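Local coordinates for protein glucose-6-phosphate 1-dehydrogenase (Mycobacterium avium, PDB 4LGV) that probably catalyses the NADP-dependent oxidation of glucose 6-phosphate to 6-phosphogluconolactone, the entry step of the pentose phosphate pathway, at residues A[222-227]-A[334-339]; A[262-267]-A[328-333]; A[286-291]-A[322-327]; A[351-356]-A[476-481]. All blocks are in the same frame, centred on the assembly; numbering follows the deposited sequence.

Contact 1: residues A[222-227]-A[334-339]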
loop_
_atom_site.group_PDB
_atom_site.type_symbol
_atom_site.label_atom_id
_atom_site.label_comp_id
_atom_site.label_asym_id
_atom_site.label_seq_id
_atom_site.Cartn_x
_atom_site.Cartn_y
_atom_site.Cartn_z
ATOM N N ILE A 222 10.443 -1.220 -5.305
ATOM C CA ILE A 222 11.628 -1.284 -6.176
ATOM C C ILE A 222 12.533 -0.124 -5.824
ATOM O O ILE A 222 12.077 1.019 -5.784
ATOM C CB ILE A 222 11.264 -1.138 -7.655
ATOM C CG1 ILE A 222 10.349 -2.257 -8.159
ATOM C CG2 ILE A 222 12.490 -1.059 -8.515
ATOM C CD1 ILE A 222 10.826 -3.639 -7.861
ATOM N N SER A 223 13.805 -0.419 -5.551
ATOM C CA SER A 223 14.777 0.653 -5.219
ATOM C C SER A 223 15.606 1.124 -6.390
ATOM O O SER A 223 15.985 2.274 -6.431
ATOM C CB SER A 223 15.745 0.275 -4.108
ATOM O OG SER A 223 16.569 -0.768 -4.572
ATOM N N GLU A 224 15.804 0.276 -7.365
ATOM C CA GLU A 224 16.734 0.559 -8.420
ATOM C C GLU A 224 16.507 -0.378 -9.598
ATOM O O GLU A 224 16.155 -1.540 -9.395
ATOM C CB GLU A 224 18.150 0.349 -7.867
ATOM C CG GLU A 224 19.284 0.715 -8.773
ATOM C CD GLU A 224 20.577 0.930 -7.975
ATOM O OE1 GLU A 224 21.706 0.672 -8.510
ATOM O OE2 GLU A 224 20.469 1.327 -6.812
ATOM N N ILE A 225 16.822 0.096 -10.798
ATOM C CA ILE A 225 16.724 -0.706 -12.005
ATOM C C ILE A 225 18.029 -0.681 -12.792
ATOM O O ILE A 225 18.608 0.384 -12.963
ATOM C CB ILE A 225 15.588 -0.176 -12.900
ATOM C CG1 ILE A 225 14.253 -0.270 -12.150
ATOM C CG2 ILE A 225 15.497 -1.003 -14.159
ATOM C CD1 ILE A 225 13.054 0.275 -12.843
ATOM N N HIS A 226 18.486 -1.848 -13.266
ATOM C CA HIS A 226 19.666 -1.941 -14.148
ATOM C C HIS A 226 19.263 -2.611 -15.452
ATOM O O HIS A 226 18.661 -3.690 -15.446
ATOM C CB HIS A 226 20.772 -2.789 -13.579
ATOM C CG HIS A 226 21.457 -2.200 -12.401
ATOM N ND1 HIS A 226 22.495 -2.843 -11.763
ATOM C CD2 HIS A 226 21.219 -1.073 -11.697
ATOM C CE1 HIS A 226 22.914 -2.102 -10.748
ATOM N NE2 HIS A 226 22.138 -1.034 -10.673
ATOM N N ILE A 227 19.560 -1.950 -16.551
ATOM C CA ILE A 227 19.313 -2.500 -17.870
ATOM C C ILE A 227 20.646 -2.800 -18.547
ATOM O O ILE A 227 21.506 -1.923 -18.657
ATOM C CB ILE A 227 18.517 -1.510 -18.712
ATOM C CG1 ILE A 227 17.113 -1.397 -18.112
ATOM C CG2 ILE A 227 18.474 -1.985 -20.144
ATOM C CD1 ILE A 227 16.204 -0.389 -18.803
ATOM N N PRO A 334 16.694 5.228 -9.201
ATOM C CA PRO A 334 17.670 5.363 -10.224
ATOM C C PRO A 334 17.615 4.227 -11.235
ATOM O O PRO A 334 17.472 3.070 -10.852
ATOM C CB PRO A 334 19.028 5.306 -9.450
ATOM C CG PRO A 334 18.674 5.392 -7.987
ATOM C CD PRO A 334 17.283 4.849 -7.913
ATOM N N ILE A 335 17.760 4.582 -12.507
ATOM C CA ILE A 335 17.771 3.637 -13.583
ATOM C C ILE A 335 19.137 3.695 -14.279
ATOM O O ILE A 335 19.521 4.721 -14.814
ATOM C CB ILE A 335 16.634 3.975 -14.558
ATOM C CG1 ILE A 335 15.300 3.970 -13.810
ATOM C CG2 ILE A 335 16.629 3.009 -15.721
ATOM C CD1 ILE A 335 14.107 4.479 -14.595
ATOM N N PHE A 336 19.876 2.594 -14.229
ATOM C CA PHE A 336 21.169 2.510 -14.855
ATOM C C PHE A 336 21.069 1.615 -16.084
ATOM O O PHE A 336 20.441 0.556 -16.064
ATOM C CB PHE A 336 22.230 1.958 -13.874
ATOM C CG PHE A 336 22.527 2.879 -12.712
ATOM C CD1 PHE A 336 23.375 3.944 -12.871
ATOM C CD2 PHE A 336 21.964 2.670 -11.502
ATOM C CE1 PHE A 336 23.638 4.823 -11.824
ATOM C CE2 PHE A 336 22.227 3.506 -10.437
ATOM C CZ PHE A 336 23.080 4.588 -10.591
ATOM N N LEU A 337 21.755 2.035 -17.131
ATOM C CA LEU A 337 21.723 1.342 -18.385
ATOM C C LEU A 337 23.143 1.171 -18.930
ATOM O O LEU A 337 23.934 2.098 -18.852
ATOM C CB LEU A 337 20.887 2.149 -19.315
ATOM C CG LEU A 337 20.651 1.580 -20.678
ATOM C CD1 LEU A 337 19.320 2.139 -21.176
ATOM C CD2 LEU A 337 21.809 1.931 -21.603
ATOM N N ARG A 338 23.454 -0.031 -19.429
ATOM C CA ARG A 338 24.713 -0.292 -20.084
ATOM C C ARG A 338 24.474 -1.138 -21.306
ATOM O O ARG A 338 23.652 -2.072 -21.303
ATOM C CB ARG A 338 25.718 -0.956 -19.165
ATOM C CG ARG A 338 25.343 -2.335 -18.705
ATOM C CD ARG A 338 26.401 -2.919 -17.779
ATOM N NE ARG A 338 25.912 -4.171 -17.194
ATOM C CZ ARG A 338 26.642 -5.008 -16.482
ATOM N NH1 ARG A 338 27.915 -4.741 -16.251
ATOM N NH2 ARG A 338 26.112 -6.135 -16.012
ATOM N N ALA A 339 25.137 -0.745 -22.385
ATOM C CA ALA A 339 25.037 -1.450 -23.662
ATOM C C ALA A 339 26.391 -1.422 -24.363
ATOM O O ALA A 339 27.075 -0.409 -24.354
ATOM C CB ALA A 339 23.992 -0.806 -24.521
#

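Contact 2: residues A[262-267]-A[328-333]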
loop_
_atom_site.group_PDB
_atom_site.type_symbol
_atom_site.label_atom_id
_atom_site.label_comp_id
_atom_site.label_asym_id
_atom_site.label_seq_id
_atom_site.Cartn_x
_atom_site.Cartn_y
_atom_site.Cartn_z
ATOM N N LEU A 262 8.193 -0.164 -21.750
ATOM C CA LEU A 262 7.320 -1.318 -21.579
ATOM C C LEU A 262 7.322 -1.764 -20.121
ATOM O O LEU A 262 6.308 -2.196 -19.603
ATOM C CB LEU A 262 7.782 -2.472 -22.443
ATOM C CG LEU A 262 7.477 -2.344 -23.906
ATOM C CD1 LEU A 262 8.052 -3.517 -24.697
ATOM C CD2 LEU A 262 5.990 -2.276 -24.184
ATOM N N VAL A 263 8.493 -1.705 -19.490
ATOM C CA VAL A 263 8.666 -2.153 -18.123
ATOM C C VAL A 263 8.005 -1.170 -17.174
ATOM O O VAL A 263 7.481 -1.572 -16.155
ATOM C CB VAL A 263 10.180 -2.276 -17.779
ATOM C CG1 VAL A 263 10.394 -2.434 -16.293
ATOM C CG2 VAL A 263 10.760 -3.495 -18.477
ATOM N N ALA A 264 8.035 0.109 -17.526
ATOM C CA ALA A 264 7.648 1.187 -16.602
ATOM C C ALA A 264 6.264 1.799 -16.802
ATOM O O ALA A 264 5.726 2.441 -15.893
ATOM C CB ALA A 264 8.657 2.256 -16.672
ATOM N N MET A 265 5.664 1.595 -17.964
ATOM C CA MET A 265 4.396 2.270 -18.296
ATOM C C MET A 265 3.236 1.830 -17.436
ATOM O O MET A 265 3.207 0.693 -16.920
ATOM C CB MET A 265 4.011 2.030 -19.746
ATOM C CG MET A 265 3.753 0.585 -20.092
ATOM S SD MET A 265 3.468 0.282 -21.835
ATOM C CE MET A 265 3.034 -1.452 -21.726
ATOM N N GLU A 266 2.269 2.747 -17.338
ATOM C CA GLU A 266 0.952 2.439 -16.832
ATOM C C GLU A 266 0.248 1.503 -17.833
ATOM O O GLU A 266 0.544 1.514 -19.026
ATOM C CB GLU A 266 0.121 3.715 -16.639
ATOM C CG GLU A 266 0.765 4.707 -15.704
ATOM C CD GLU A 266 0.990 4.169 -14.303
ATOM O OE1 GLU A 266 0.071 3.501 -13.759
ATOM O OE2 GLU A 266 2.056 4.444 -13.705
ATOM N N PRO A 267 -0.718 0.721 -17.346
ATOM C CA PRO A 267 -1.413 -0.165 -18.239
ATOM C C PRO A 267 -2.254 0.572 -19.272
ATOM O O PRO A 267 -3.001 1.433 -18.919
ATOM C CB PRO A 267 -2.347 -0.969 -17.293
ATOM C CG PRO A 267 -2.441 -0.155 -16.063
ATOM C CD PRO A 267 -1.161 0.583 -15.939
ATOM N N TRP A 328 4.639 9.314 -10.343
ATOM C CA TRP A 328 4.163 8.693 -9.101
ATOM C C TRP A 328 4.670 7.265 -8.910
ATOM O O TRP A 328 4.819 6.811 -7.792
ATOM C CB TRP A 328 2.652 8.684 -9.032
ATOM C CG TRP A 328 2.033 10.015 -8.743
ATOM C CD1 TRP A 328 2.664 11.204 -8.633
ATOM C CD2 TRP A 328 0.625 10.294 -8.575
ATOM N NE1 TRP A 328 1.752 12.204 -8.401
ATOM C CE2 TRP A 328 0.496 11.662 -8.345
ATOM C CE3 TRP A 328 -0.518 9.507 -8.571
ATOM C CZ2 TRP A 328 -0.748 12.277 -8.131
ATOM C CZ3 TRP A 328 -1.762 10.111 -8.371
ATOM C CH2 TRP A 328 -1.870 11.471 -8.157
ATOM N N ARG A 329 4.898 6.538 -10.009
ATOM C CA ARG A 329 5.263 5.116 -9.909
ATOM C C ARG A 329 6.759 4.940 -9.667
ATOM O O ARG A 329 7.149 4.046 -8.924
ATOM C CB ARG A 329 4.878 4.377 -11.152
ATOM C CG ARG A 329 5.078 2.864 -11.054
ATOM C CD ARG A 329 4.570 2.128 -12.295
ATOM N NE ARG A 329 3.128 2.206 -12.334
ATOM C CZ ARG A 329 2.324 1.386 -11.691
ATOM N NH1 ARG A 329 2.793 0.395 -10.920
ATOM N NH2 ARG A 329 1.027 1.563 -11.778
ATOM N N TRP A 330 7.578 5.822 -10.228
ATOM C CA TRP A 330 9.021 5.594 -10.261
ATOM C C TRP A 330 9.934 6.719 -9.664
ATOM O O TRP A 330 11.145 6.551 -9.651
ATOM C CB TRP A 330 9.470 5.310 -11.700
ATOM C CG TRP A 330 8.773 4.124 -12.319
ATOM C CD1 TRP A 330 7.877 4.144 -13.348
ATOM C CD2 TRP A 330 8.937 2.736 -11.967
ATOM N NE1 TRP A 330 7.477 2.869 -13.649
ATOM C CE2 TRP A 330 8.132 1.990 -12.829
ATOM C CE3 TRP A 330 9.693 2.067 -10.995
ATOM C CZ2 TRP A 330 8.018 0.622 -12.732
ATOM C CZ3 TRP A 330 9.606 0.692 -10.907
ATOM C CH2 TRP A 330 8.771 -0.023 -11.780
ATOM N N ALA A 331 9.378 7.791 -9.157
ATOM C CA ALA A 331 10.226 8.922 -8.697
ATOM C C ALA A 331 11.249 8.416 -7.689
ATOM O O ALA A 331 10.902 7.641 -6.786
ATOM C CB ALA A 331 9.402 10.031 -8.080
ATOM N N GLY A 332 12.485 8.884 -7.841
ATOM C CA GLY A 332 13.566 8.542 -6.908
ATOM C C GLY A 332 14.242 7.182 -7.169
ATOM O O GLY A 332 15.194 6.815 -6.439
ATOM N N VAL A 333 13.770 6.424 -8.163
ATOM C CA VAL A 333 14.340 5.124 -8.457
ATOM C C VAL A 333 15.401 5.349 -9.532
ATOM O O VAL A 333 15.048 5.624 -10.655
ATOM C CB VAL A 333 13.268 4.147 -8.955
ATOM C CG1 VAL A 333 13.887 2.859 -9.469
ATOM C CG2 VAL A 333 12.273 3.841 -7.860
#

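Contact 3: residues A[286-291]-A[322-327]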
loop_
_atom_site.group_PDB
_atom_site.type_symbol
_atom_site.label_atom_id
_atom_site.label_comp_id
_atom_site.label_asym_id
_atom_site.label_seq_id
_atom_site.Cartn_x
_atom_site.Cartn_y
_atom_site.Cartn_z
ATOM N N ALA A 286 7.983 12.023 -18.752
ATOM C CA ALA A 286 8.310 12.223 -17.360
ATOM C C ALA A 286 9.783 11.964 -17.123
ATOM O O ALA A 286 10.232 11.945 -15.958
ATOM C CB ALA A 286 7.480 11.281 -16.458
ATOM N N MET A 287 10.535 11.745 -18.187
ATOM C CA MET A 287 11.978 11.539 -18.060
ATOM C C MET A 287 12.739 12.825 -18.409
ATOM O O MET A 287 12.564 13.385 -19.464
ATOM C CB MET A 287 12.466 10.424 -19.012
ATOM C CG MET A 287 11.898 9.033 -18.702
ATOM S SD MET A 287 12.445 7.680 -19.758
ATOM C CE MET A 287 14.180 7.531 -19.279
ATOM N N PRO A 288 13.637 13.267 -17.538
ATOM C CA PRO A 288 14.511 14.369 -17.871
ATOM C C PRO A 288 15.569 13.928 -18.887
ATOM O O PRO A 288 15.888 12.746 -18.993
ATOM C CB PRO A 288 15.171 14.712 -16.535
ATOM C CG PRO A 288 15.166 13.452 -15.761
ATOM C CD PRO A 288 14.006 12.623 -16.267
ATOM N N SER A 289 16.102 14.884 -19.620
ATOM C CA SER A 289 17.212 14.616 -20.505
ATOM C C SER A 289 18.424 14.081 -19.734
ATOM O O SER A 289 18.631 14.414 -18.589
ATOM C CB SER A 289 17.541 15.878 -21.305
ATOM O OG SER A 289 17.866 16.941 -20.440
ATOM N N LEU A 290 19.217 13.259 -20.396
ATOM C CA LEU A 290 20.390 12.671 -19.742
ATOM C C LEU A 290 21.394 13.741 -19.282
ATOM O O LEU A 290 21.580 14.766 -19.962
ATOM C CB LEU A 290 21.100 11.702 -20.672
ATOM C CG LEU A 290 20.336 10.493 -21.151
ATOM C CD1 LEU A 290 21.189 9.721 -22.112
ATOM C CD2 LEU A 290 19.969 9.625 -19.974
ATOM N N ASP A 291 22.015 13.462 -18.127
ATOM C CA ASP A 291 23.180 14.183 -17.620
ATOM C C ASP A 291 24.498 13.592 -18.212
ATOM O O ASP A 291 24.919 12.499 -17.848
ATOM C CB ASP A 291 23.227 14.082 -16.101
ATOM C CG ASP A 291 24.317 14.970 -15.484
ATOM O OD1 ASP A 291 25.178 15.488 -16.237
ATOM O OD2 ASP A 291 24.266 15.182 -14.257
ATOM N N ARG A 322 22.971 6.935 -16.495
ATOM C CA ARG A 322 21.990 7.007 -15.452
ATOM C C ARG A 322 20.839 7.864 -15.930
ATOM O O ARG A 322 21.058 8.935 -16.439
ATOM C CB ARG A 322 22.583 7.619 -14.167
ATOM C CG ARG A 322 21.586 7.758 -13.009
ATOM C CD ARG A 322 22.301 8.323 -11.772
ATOM N NE ARG A 322 21.425 8.388 -10.603
ATOM C CZ ARG A 322 21.829 8.402 -9.319
ATOM N NH1 ARG A 322 23.117 8.348 -8.979
ATOM N NH2 ARG A 322 20.927 8.480 -8.345
ATOM N N THR A 323 19.626 7.404 -15.674
ATOM C CA THR A 323 18.433 8.184 -15.950
ATOM C C THR A 323 17.374 7.916 -14.860
ATOM O O THR A 323 17.665 7.339 -13.796
ATOM C CB THR A 323 17.891 7.842 -17.353
ATOM O OG1 THR A 323 16.773 8.668 -17.639
ATOM C CG2 THR A 323 17.468 6.396 -17.430
ATOM N N GLU A 324 16.174 8.412 -15.086
ATOM C CA GLU A 324 15.116 8.302 -14.104
ATOM C C GLU A 324 13.773 8.589 -14.771
ATOM O O GLU A 324 13.716 9.191 -15.845
ATOM C CB GLU A 324 15.329 9.283 -12.926
ATOM C CG GLU A 324 15.223 10.724 -13.334
ATOM C CD GLU A 324 15.304 11.763 -12.218
ATOM O OE1 GLU A 324 14.531 11.722 -11.229
ATOM O OE2 GLU A 324 16.115 12.666 -12.395
ATOM N N ILE A 325 12.710 8.175 -14.106
ATOM C CA ILE A 325 11.328 8.471 -14.539
ATOM C C ILE A 325 10.626 9.170 -13.365
ATOM O O ILE A 325 10.367 8.557 -12.327
ATOM C CB ILE A 325 10.592 7.188 -14.908
ATOM C CG1 ILE A 325 11.293 6.499 -16.062
ATOM C CG2 ILE A 325 9.159 7.469 -15.298
ATOM C CD1 ILE A 325 10.810 5.077 -16.288
ATOM N N ASP A 326 10.363 10.457 -13.529
ATOM C CA ASP A 326 9.953 11.315 -12.421
ATOM C C ASP A 326 8.441 11.407 -12.299
ATOM O O ASP A 326 7.856 12.490 -12.454
ATOM C CB ASP A 326 10.579 12.711 -12.586
ATOM C CG ASP A 326 10.410 13.578 -11.356
ATOM O OD1 ASP A 326 10.401 13.072 -10.206
ATOM O OD2 ASP A 326 10.278 14.824 -11.570
ATOM N N ASN A 327 7.812 10.282 -11.976
ATOM C CA ASN A 327 6.353 10.255 -11.821
ATOM C C ASN A 327 5.931 9.534 -10.544
ATOM O O ASN A 327 6.784 9.196 -9.739
ATOM C CB ASN A 327 5.714 9.711 -13.074
ATOM C CG ASN A 327 5.931 8.211 -13.277
ATOM O OD1 ASN A 327 6.433 7.492 -12.424
ATOM N ND2 ASN A 327 5.525 7.735 -14.454
HETATM O O HOH W 1 17.662 10.952 -17.723
#

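Contact 4: residues A[351-356]-A[476-481]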
loop_
_atom_site.group_PDB
_atom_site.type_symbol
_atom_site.label_atom_id
_atom_site.label_comp_id
_atom_site.label_asym_id
_atom_site.label_seq_id
_atom_site.Cartn_x
_atom_site.Cartn_y
_atom_site.Cartn_z
ATOM N N ARG A 351 16.956 -5.684 -14.704
ATOM C CA ARG A 351 17.099 -6.241 -13.363
ATOM C C ARG A 351 16.550 -5.230 -12.389
ATOM O O ARG A 351 17.033 -4.126 -12.300
ATOM C CB ARG A 351 18.577 -6.527 -13.040
ATOM C CG ARG A 351 18.827 -7.107 -11.651
ATOM C CD ARG A 351 20.259 -7.536 -11.515
ATOM N NE ARG A 351 20.540 -8.675 -12.373
ATOM C CZ ARG A 351 20.549 -9.932 -11.991
ATOM N NH1 ARG A 351 20.298 -10.235 -10.742
ATOM N NH2 ARG A 351 20.798 -10.883 -12.885
ATOM N N MET A 352 15.518 -5.616 -11.652
ATOM C CA MET A 352 14.880 -4.701 -10.721
ATOM C C MET A 352 15.193 -5.126 -9.287
ATOM O O MET A 352 14.887 -6.255 -8.904
ATOM C CB MET A 352 13.399 -4.698 -10.986
ATOM C CG MET A 352 13.064 -4.335 -12.416
ATOM S SD MET A 352 11.319 -4.603 -12.688
ATOM C CE MET A 352 10.884 -2.938 -12.300
ATOM N N PHE A 353 15.849 -4.238 -8.527
ATOM C CA PHE A 353 16.222 -4.497 -7.153
ATOM C C PHE A 353 15.122 -4.052 -6.240
ATOM O O PHE A 353 14.652 -2.885 -6.355
ATOM C CB PHE A 353 17.468 -3.689 -6.775
ATOM C CG PHE A 353 18.717 -4.119 -7.492
ATOM C CD1 PHE A 353 19.030 -3.594 -8.718
ATOM C CD2 PHE A 353 19.543 -5.067 -6.956
ATOM C CE1 PHE A 353 20.201 -3.950 -9.380
ATOM C CE2 PHE A 353 20.704 -5.462 -7.607
ATOM C CZ PHE A 353 21.039 -4.899 -8.829
ATOM N N LEU A 354 14.688 -4.915 -5.324
ATOM C CA LEU A 354 13.708 -4.467 -4.306
ATOM C C LEU A 354 14.392 -3.834 -3.135
ATOM O O LEU A 354 15.536 -4.126 -2.908
ATOM C CB LEU A 354 12.878 -5.601 -3.788
ATOM C CG LEU A 354 11.710 -5.995 -4.697
ATOM C CD1 LEU A 354 12.175 -6.791 -5.904
ATOM C CD2 LEU A 354 10.719 -6.818 -3.917
ATOM N N HIS A 355 13.715 -2.952 -2.393
ATOM C CA HIS A 355 14.221 -2.556 -1.086
ATOM C C HIS A 355 14.295 -3.785 -0.203
ATOM O O HIS A 355 13.485 -4.761 -0.342
ATOM C CB HIS A 355 13.276 -1.550 -0.357
ATOM C CG HIS A 355 13.021 -0.301 -1.119
ATOM N ND1 HIS A 355 13.947 0.718 -1.181
ATOM C CD2 HIS A 355 11.968 0.099 -1.870
ATOM C CE1 HIS A 355 13.483 1.697 -1.934
ATOM N NE2 HIS A 355 12.287 1.342 -2.372
ATOM N N HIS A 356 15.205 -3.723 0.757
ATOM C CA HIS A 356 15.154 -4.681 1.882
ATOM C C HIS A 356 13.888 -4.508 2.675
ATOM O O HIS A 356 13.276 -3.446 2.659
ATOM C CB HIS A 356 16.363 -4.539 2.818
ATOM C CG HIS A 356 17.610 -5.177 2.284
ATOM N ND1 HIS A 356 17.768 -6.546 2.154
ATOM C CD2 HIS A 356 18.779 -4.631 1.873
ATOM C CE1 HIS A 356 18.984 -6.817 1.697
ATOM N NE2 HIS A 356 19.603 -5.671 1.494
ATOM N N ALA A 476 25.830 -2.665 -7.026
ATOM C CA ALA A 476 26.819 -3.102 -8.003
ATOM C C ALA A 476 26.166 -3.747 -9.217
ATOM O O ALA A 476 25.119 -4.379 -9.113
ATOM C CB ALA A 476 27.797 -4.067 -7.351
ATOM N N TRP A 477 26.758 -3.558 -10.390
ATOM C CA TRP A 477 26.364 -4.319 -11.562
ATOM C C TRP A 477 26.497 -5.806 -11.224
ATOM O O TRP A 477 27.540 -6.231 -10.758
ATOM C CB TRP A 477 27.260 -4.013 -12.731
ATOM C CG TRP A 477 27.149 -2.598 -13.281
ATOM C CD1 TRP A 477 28.070 -1.624 -13.150
ATOM C CD2 TRP A 477 26.112 -2.051 -14.090
ATOM N NE1 TRP A 477 27.667 -0.492 -13.792
ATOM C CE2 TRP A 477 26.455 -0.720 -14.361
ATOM C CE3 TRP A 477 24.909 -2.532 -14.554
ATOM C CZ2 TRP A 477 25.665 0.117 -15.116
ATOM C CZ3 TRP A 477 24.130 -1.694 -15.314
ATOM C CH2 TRP A 477 24.534 -0.396 -15.610
ATOM N N GLN A 478 25.434 -6.572 -11.443
ATOM C CA GLN A 478 25.414 -7.999 -11.134
ATOM C C GLN A 478 25.747 -8.798 -12.402
ATOM O O GLN A 478 25.624 -8.287 -13.533
ATOM C CB GLN A 478 24.021 -8.450 -10.686
ATOM C CG GLN A 478 23.412 -7.677 -9.532
ATOM C CD GLN A 478 24.111 -7.937 -8.217
ATOM O OE1 GLN A 478 24.204 -9.064 -7.801
ATOM N NE2 GLN A 478 24.640 -6.887 -7.581
ATOM N N GLN A 479 26.178 -10.039 -12.204
ATOM C CA GLN A 479 26.341 -10.971 -13.333
ATOM C C GLN A 479 24.972 -11.234 -13.931
ATOM O O GLN A 479 24.038 -11.585 -13.215
ATOM C CB GLN A 479 26.992 -12.317 -12.967
ATOM C CG GLN A 479 28.403 -12.564 -13.566
ATOM C CD GLN A 479 28.462 -12.988 -15.063
ATOM O OE1 GLN A 479 27.521 -13.583 -15.639
ATOM N NE2 GLN A 479 29.602 -12.692 -15.686
ATOM N N PRO A 480 24.846 -11.087 -15.250
ATOM C CA PRO A 480 23.553 -11.277 -15.854
ATOM C C PRO A 480 23.104 -12.701 -15.820
ATOM O O PRO A 480 23.924 -13.609 -15.841
ATOM C CB PRO A 480 23.758 -10.853 -17.314
ATOM C CG PRO A 480 24.938 -9.990 -17.284
ATOM C CD PRO A 480 25.824 -10.620 -16.244
ATOM N N TRP A 481 21.786 -12.874 -15.799
ATOM C CA TRP A 481 21.191 -14.172 -15.882
ATOM C C TRP A 481 21.235 -14.729 -17.301
ATOM O O TRP A 481 20.471 -14.311 -18.153
ATOM C CB TRP A 481 19.758 -14.091 -15.376
ATOM C CG TRP A 481 19.029 -15.359 -15.482
ATOM C CD1 TRP A 481 19.499 -16.602 -15.259
ATOM C CD2 TRP A 481 17.656 -15.493 -15.788
ATOM N NE1 TRP A 481 18.519 -17.515 -15.418
ATOM C CE2 TRP A 481 17.358 -16.865 -15.748
ATOM C CE3 TRP A 481 16.636 -14.584 -16.110
ATOM C CZ2 TRP A 481 16.059 -17.369 -16.022
ATOM C CZ3 TRP A 481 15.349 -15.086 -16.369
ATOM C CH2 TRP A 481 15.081 -16.464 -16.341
#

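Contact 1: residues A[222-227]-A[334-339]
Ile-225 and Ile-227 hold the strand 335-340 through an alternating ladder of four nearly straight backbone hydrogen bonds, the pattern of a parallel pair. Ile-225 N takes Pro-334 O at 3.0 Å and Ile-225 O receives Phe-336 N at 2.8 Å; Ile-227 repeats this with Phe-336 O and Arg-338 N. Proline suits the place where this pairing begins: its carbonyl accepts, and its CD, in the position of an N-H, packs against Ser-223 O.

On the face shared by Glu-224, His-226 and Phe-336, the glutamate can be followed outward. Glu-224 CB is 4.1 Å from Pro-334 O. Glu-224 CG, set anti to the backbone N (chi1 -175°), is 3.6 Å from Pro-334 O. Glu-224 CD lies 3.9 Å from Phe-336 CE2, and Glu-224 OE1 3.5 Å from Phe-336 CE2, the carboxylate plane turned 54° from the ring. Glu-224 OE1 also accepts hydrogen bonds from His-226 NE2, at 2.8 Å, and from His-475 N, so this buried oxygen is held twice. The His-226 and Phe-336 side chains run side by side, their ring planes almost perpendicular.

The other face carries Ile-225, Ile-227, Ile-335 and Leu-337, branched apolar residues fit for a helix-covered surface. Helix 246-264 packs there, with Leu-260 on Ile-227 and Leu-256 on Leu-337, while strands 347-354 and 318-323 flank the pair within the sheet.

Contact 2: residues A[262-267]-A[328-333]
Arg-329 meets Glu-266 side-on, giving one nitrogen to each carboxylate oxygen. Arg-329 NE reaches OE2 of Glu-266 at 2.8 Å and NH2 reaches OE1 at 2.9 Å, both oxygens lying near the guanidinium plane. The carboxylate is nevertheless turned 37° from that plane, and OE2 is approached from above its own group, whereas OE1 is met on the syn side. A bend in the arginine chain (chi3 -69°) brings NE and NH2 round to the glutamate. NH1 bonds Trp-217 O, which helps to fix the guanidinium's rotation; a long side chain ending in a flat group with several N-H donors suits this double task.

Helix 246-264 lies against the large mixed sheet of this dehydrogenase, and the contact ties its C-terminal end to the connection between strands 318-323 and 335-340. There Trp-330 directs NE1 to Ala-264 O at 2.9 Å, in the plane of both indole and carbonyl and on a lone pair. The indole thus satisfies a carbonyl at the end of the helix while offering a broad apolar surface. Ala-264 CB, small enough for close approach, is 3.9 Å from Trp-330 CE2. Over one indole face passes Arg-329 CG, 3.5 Å above the plane and displaced toward the rim. Trp-328 of a second subunit also packs against Arg-329.

Contact 3: residues A[286-291]-A[322-327]
Ala-286 O and Asp-326 N form the one direct hydrogen bond between the two segments, 2.9 Å long, with the donor tilted 33° from the carbonyl plane. Asp-326 is the centre of an inverse gamma turn, closed by a weak bond from Asn-327 N to Ile-325 O. A second polar link passes through water, which donates to Pro-288 O at 2.8 Å and hydrogen-bonds Thr-323 OG1.

Van der Waals packing does the rest. Met-287 CG is 3.7 Å from Ile-325 CG1. The chain then bends at chi3 (69°), and the methyl CE of Met-287 rests 3.3 Å from the hydroxyl OG1 of Thr-323; a flexible thioether can follow such a path. Leu-290 CD2 reaches in, 3.8 Å from Thr-323 CB. The Pro-288 ring crosses Glu-324 at about a right angle, touching both its CG methylene and its carboxylate oxygen OE2. Ala-286 CB lies against Asn-327 CB.

The loop after helix 273-284 runs roughly antiparallel to residues 322-327, where strand 318-323 passes into a loop; Asp-326 OD2 bonds Ser-361 of a third subunit. Cohesion rests largely on packing: Ala-286, Met-287 and Pro-288 bury the most on one side, Thr-323 on the other, while the direct bond fixes one end and the water joins the chains midway.

Contact 4: residues A[351-356]-A[476-481]
Ala-476 touches Phe-353 through its carbonyl: Ala-476 O lies 4.1 Å from Phe-353 CZ. Ala-476 O also accepts Gln-478 NE2 at 3.0 Å, from above the carbonyl plane, which folds the glutamine back over its own segment. Trp-477 turns away from strand 347-354 and packs on Phe-336 and Arg-338 instead.

Of the tail residues, Gln-478 contributes the most. Gln-478 CG is 3.7 Å from Phe-353 CZ, at the ring edge, and equally 3.7 Å from Arg-351 CD, while Gln-478 CB sits 3.8 Å above one face of the Arg-351 guanidinium, offset toward the rim. The bend at chi2 (-70°) sends the amide back to Ala-476, so a residue with an aliphatic stem and a polar end fits well. In this way the C-terminal tail drapes across the large mixed sheet, on the face that also bears His-226, whose ring meets Phe-353 edge-to-face.

Farther on, Gln-479 O is 3.3 Å from Arg-351 NH2, at an angle too poor for a hydrogen bond. The arginine's firmer partners are Glu-349, in a salt bridge to NE, and Gln-373, bonded to NH1. Trp-481 N lies at the guanidinium edge and itself bonds Glu-349 OE2, making that carboxylate a shared anchor for strand and tail.

Overall arrangement
Contact 1 lies within the mixed sheet, and the other three pack around it. Contacts 1 and 4 are closest, their centres about 8 Å apart, because strands 222-230 and 347-354 are neighbours: His-226 O bonds Arg-351 N, and Ser-223 and Glu-224 both face Phe-353 in a classic beta bulge. Contact 3 continues the sheet on the other side, where Thr-323 N bonds Ile-335 O. Contact 2 lies on the helix-covered face, its centre about 12 Å from that of contact 1, and Trp-330 joins it to Ile-225, Ile-325 and Met-352. Contacts 3 and 4 do not touch, with centres about 20 Å apart. Contacts 2 and 3 both touch the third subunit, and contacts 2 and 4 the fourth, so this packing borders the tetramer interfaces.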